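Local atomic coordinates of peptidase M3B, oligoendopeptidase F (Enterococcus faecium, PDB entry 2QR4), a protein that probably hydrolyses peptide bonds in oligopeptides as a metallopeptidase of family M3. Residues L263-E268 with M565-L570. Residues are numbered along the deposited sequence; the frame is centred on the assembly and turned at random.
Sequences LHRYME and MFEQRL
Y266 of helix 260-274 meets F566 of helix 557-579 in the mostly helical fold of an M3 oligoendopeptidase. The segments 263-268 and 565-570 run at 24° in the same general direction, their axes 10.9 Å apart at closest approach, a spacing bridged mainly by side chains.

The aromatic pair is an offset edge-to-face arrangement: F566 turns its edge toward the face of Y266, with ring planes at 89° and centroids 5.8 Å apart. With CG anti to the backbone N (chi1 -179°), F566 extends across the gap and brings CZ 4.0 Å from Y266 CB. Helix 418-454 backs this pair, with L429 touching both residues and the F432 ring meeting that of F566.

One turn farther along, L570 inserts its two methyls between Y266 and R265. L570 CD1 comes 4.2 Å from Y266 CD1, while L570 CD2 packs 4.0 Å from R265 CB and also lies over one face of the R265 guanidinium. Bends at chi2 and chi3 bring the guanidinium back over L570 CD2, and the apolar layer passes directly into a polar margin.

Along that margin the guanidinium has its stronger partners one to two turns beyond E567 on the same helix: NH2 bonds to N571 OD1 and NH1 forms a salt bridge with E574. E567 adds a long salt bridge, its carboxylate plane steeply inclined to the guanidinium. A water bridges the two, accepting from R265 NH2 and donating to E567 OE2 at 2.8 Å, whereas the direct separation of R265 NH2 and E567 OE2 is 4.0 Å.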
ATOM      1  N   LEU A 263     -22.799 -22.957  19.232  1.00 34.78           N
ATOM      2  CA  LEU A 263     -22.233 -23.216  17.902  1.00 37.84           C
ATOM      3  C   LEU A 263     -21.619 -24.614  17.849  1.00 47.39           C
ATOM      4  O   LEU A 263     -21.832 -25.359  16.887  1.00 49.68           O
ATOM      5  CB  LEU A 263     -21.130 -22.204  17.565  1.00 42.75           C
ATOM      6  CG  LEU A 263     -20.924 -21.671  16.131  1.00 47.82           C
ATOM      7  CD1 LEU A 263     -19.462 -21.323  15.857  1.00 35.90           C
ATOM      8  CD2 LEU A 263     -21.428 -22.587  15.053  1.00 39.15           C
ATOM      9  N   HIS A 264     -20.832 -24.952  18.874  1.00 35.18           N
ATOM     10  CA  HIS A 264     -20.195 -26.256  18.946  1.00 40.54           C
ATOM     11  C   HIS A 264     -21.237 -27.337  18.753  1.00 35.54           C
ATOM     12  O   HIS A 264     -21.061 -28.240  17.931  1.00 38.60           O
ATOM     13  CB  HIS A 264     -19.463 -26.454  20.285  1.00 39.80           C
ATOM     14  CG  HIS A 264     -18.294 -25.538  20.472  1.00 47.37           C
ATOM     15  ND1 HIS A 264     -17.582 -25.469  21.650  1.00 45.67           N
ATOM     16  CD2 HIS A 264     -17.735 -24.624  19.643  1.00 44.80           C
ATOM     17  CE1 HIS A 264     -16.624 -24.567  21.532  1.00 34.41           C
ATOM     18  NE2 HIS A 264     -16.692 -24.042  20.322  1.00 39.77           N
ATOM     19  N   ARG A 265     -22.333 -27.216  19.496  1.00 33.11           N
ATOM     20  CA  ARG A 265     -23.456 -28.140  19.405  1.00 42.47           C
ATOM     21  C   ARG A 265     -24.083 -28.181  18.011  1.00 49.23           C
ATOM     22  O   ARG A 265     -24.420 -29.256  17.515  1.00 47.40           O
ATOM     23  CB  ARG A 265     -24.538 -27.747  20.402  1.00 44.25           C
ATOM     24  CG  ARG A 265     -24.591 -28.579  21.638  1.00 45.21           C
ATOM     25  CD  ARG A 265     -26.019 -29.078  21.826  1.00 51.13           C
ATOM     26  NE  ARG A 265     -26.841 -28.152  22.587  1.00 43.82           N
ATOM     27  CZ  ARG A 265     -28.154 -28.278  22.707  1.00 45.54           C
ATOM     28  NH1 ARG A 265     -28.776 -29.269  22.093  1.00 43.57           N
ATOM     29  NH2 ARG A 265     -28.846 -27.408  23.420  1.00 47.01           N
ATOM     30  N   TYR A 266     -24.260 -27.010  17.397  1.00 35.32           N
ATOM     31  CA  TYR A 266     -24.846 -26.936  16.057  1.00 39.11           C
ATOM     32  C   TYR A 266     -23.943 -27.649  15.047  1.00 36.03           C
ATOM     33  O   TYR A 266     -24.418 -28.303  14.118  1.00 37.85           O
ATOM     34  CB  TYR A 266     -25.078 -25.476  15.660  1.00 35.18           C
ATOM     35  CG  TYR A 266     -25.787 -25.289  14.343  1.00 33.35           C
ATOM     36  CD1 TYR A 266     -26.818 -26.131  13.967  1.00 33.99           C
ATOM     37  CD2 TYR A 266     -25.448 -24.251  13.489  1.00 40.98           C
ATOM     38  CE1 TYR A 266     -27.478 -25.965  12.776  1.00 33.49           C
ATOM     39  CE2 TYR A 266     -26.104 -24.075  12.291  1.00 42.21           C
ATOM     40  CZ  TYR A 266     -27.123 -24.939  11.939  1.00 44.74           C
ATOM     41  OH  TYR A 266     -27.812 -24.771  10.754  1.00 46.14           O
HETATM   42  N   MSE A 267     -22.635 -27.555  15.265  1.00 32.35           N
HETATM   43  CA  MSE A 267     -21.667 -28.243  14.414  1.00 36.95           C
HETATM   44  C   MSE A 267     -21.719 -29.774  14.597  1.00 44.04           C
HETATM   45  O   MSE A 267     -21.661 -30.512  13.615  1.00 44.94           O
HETATM   46  CB  MSE A 267     -20.265 -27.682  14.642  1.00 26.59           C
HETATM   47  CG  MSE A 267     -20.134 -26.211  14.232  1.00 48.79           C
HETATM   48 SE   MSE A 267     -20.475 -25.830  12.314  1.00 61.49          SE
HETATM   49  CE  MSE A 267     -22.400 -25.482  12.345  1.00 51.53           C
ATOM     50  N   GLU A 268     -21.877 -30.252  15.830  1.00 37.73           N
ATOM     51  CA  GLU A 268     -22.114 -31.679  16.046  1.00 43.97           C
ATOM     52  C   GLU A 268     -23.328 -32.145  15.249  1.00 45.62           C
ATOM     53  O   GLU A 268     -23.310 -33.220  14.633  1.00 44.41           O
ATOM     54  CB  GLU A 268     -22.313 -32.020  17.533  1.00 40.10           C
ATOM     55  CG  GLU A 268     -21.143 -31.619  18.444  1.00 51.20           C
ATOM     56  CD  GLU A 268     -19.925 -32.574  18.382  1.00 63.66           C
ATOM     57  OE1 GLU A 268     -19.944 -33.605  17.653  1.00 48.66           O
ATOM     58  OE2 GLU A 268     -18.933 -32.274  19.082  1.00 56.02           O
HETATM   59  N   MSE A 565     -32.973 -18.215  22.095  1.00 34.03           N
HETATM   60  CA  MSE A 565     -33.789 -18.657  20.985  1.00 44.53           C
HETATM   61  C   MSE A 565     -33.028 -19.629  20.083  1.00 43.32           C
HETATM   62  O   MSE A 565     -33.604 -20.552  19.521  1.00 38.02           O
HETATM   63  CB  MSE A 565     -34.229 -17.462  20.167  1.00 30.42           C
HETATM   64  CG  MSE A 565     -35.187 -17.823  19.038  1.00 65.75           C
HETATM   65 SE   MSE A 565     -35.900 -16.237  18.133  1.00 90.46          SE
HETATM   66  CE  MSE A 565     -36.047 -15.030  19.692  1.00 75.33           C
ATOM     67  N   PHE A 566     -31.731 -19.406  19.928  1.00 36.48           N
ATOM     68  CA  PHE A 566     -30.927 -20.270  19.081  1.00 44.85           C
ATOM     69  C   PHE A 566     -30.930 -21.646  19.708  1.00 43.08           C
ATOM     70  O   PHE A 566     -31.134 -22.648  19.024  1.00 44.13           O
ATOM     71  CB  PHE A 566     -29.505 -19.729  18.969  1.00 42.38           C
ATOM     72  CG  PHE A 566     -28.600 -20.546  18.100  1.00 41.88           C
ATOM     73  CD1 PHE A 566     -28.424 -20.223  16.764  1.00 36.66           C
ATOM     74  CD2 PHE A 566     -27.890 -21.614  18.626  1.00 45.65           C
ATOM     75  CE1 PHE A 566     -27.564 -20.957  15.961  1.00 45.31           C
ATOM     76  CE2 PHE A 566     -27.034 -22.365  17.824  1.00 40.77           C
ATOM     77  CZ  PHE A 566     -26.869 -22.036  16.495  1.00 37.39           C
ATOM     78  N   GLU A 567     -30.733 -21.670  21.025  1.00 37.50           N
ATOM     79  CA  GLU A 567     -30.702 -22.901  21.798  1.00 36.50           C
ATOM     80  C   GLU A 567     -32.050 -23.633  21.752  1.00 37.64           C
ATOM     81  O   GLU A 567     -32.103 -24.833  21.488  1.00 48.76           O
ATOM     82  CB  GLU A 567     -30.270 -22.621  23.248  1.00 36.13           C
ATOM     83  CG  GLU A 567     -30.429 -23.830  24.194  1.00 44.87           C
ATOM     84  CD  GLU A 567     -29.861 -23.601  25.601  1.00 45.89           C
ATOM     85  OE1 GLU A 567     -29.979 -22.476  26.132  1.00 58.09           O
ATOM     86  OE2 GLU A 567     -29.297 -24.554  26.179  1.00 50.75           O
ATOM     87  N   GLN A 568     -33.145 -22.936  22.004  1.00 35.47           N
ATOM     88  CA  GLN A 568     -34.418 -23.643  21.969  1.00 42.24           C
ATOM     89  C   GLN A 568     -34.758 -24.198  20.586  1.00 39.64           C
ATOM     90  O   GLN A 568     -35.250 -25.315  20.462  1.00 41.50           O
ATOM     91  CB  GLN A 568     -35.586 -22.872  22.633  1.00 41.85           C
ATOM     92  CG  GLN A 568     -35.733 -21.429  22.300  1.00 50.48           C
ATOM     93  CD  GLN A 568     -36.724 -20.725  23.227  1.00 42.61           C
ATOM     94  OE1 GLN A 568     -36.353 -19.853  24.007  1.00 38.27           O
ATOM     95  NE2 GLN A 568     -37.984 -21.094  23.129  1.00 45.05           N
ATOM     96  N   ARG A 569     -34.445 -23.457  19.535  1.00 36.90           N
ATOM     97  CA  ARG A 569     -34.738 -23.955  18.204  1.00 29.01           C
ATOM     98  C   ARG A 569     -33.773 -25.087  17.803  1.00 37.47           C
ATOM     99  O   ARG A 569     -34.154 -26.039  17.134  1.00 34.44           O
ATOM    100  CB  ARG A 569     -34.780 -22.811  17.200  1.00 32.40           C
ATOM    101  CG  ARG A 569     -35.920 -21.795  17.520  1.00 37.14           C
ATOM    102  CD  ARG A 569     -35.984 -20.667  16.488  1.00 29.97           C
ATOM    103  NE  ARG A 569     -37.203 -19.908  16.644  1.00 38.33           N
ATOM    104  CZ  ARG A 569     -37.487 -18.790  15.986  1.00 37.59           C
ATOM    105  NH1 ARG A 569     -36.609 -18.282  15.137  1.00 35.30           N
ATOM    106  NH2 ARG A 569     -38.647 -18.172  16.199  1.00 31.82           N
ATOM    107  N   LEU A 570     -32.542 -25.001  18.275  1.00 36.04           N
ATOM    108  CA  LEU A 570     -31.567 -26.051  18.094  1.00 29.11           C
ATOM    109  C   LEU A 570     -32.066 -27.333  18.765  1.00 40.96           C
ATOM    110  O   LEU A 570     -32.109 -28.398  18.131  1.00 39.29           O
ATOM    111  CB  LEU A 570     -30.218 -25.596  18.666  1.00 34.02           C
ATOM    112  CG  LEU A 570     -29.061 -26.588  18.785  1.00 42.16           C
ATOM    113  CD1 LEU A 570     -28.873 -27.303  17.470  1.00 39.84           C
ATOM    114  CD2 LEU A 570     -27.794 -25.845  19.174  1.00 34.09           C
TER
HETATM  115  O   HOH W   1     -27.293 -26.176  24.984  1.00 45.90           O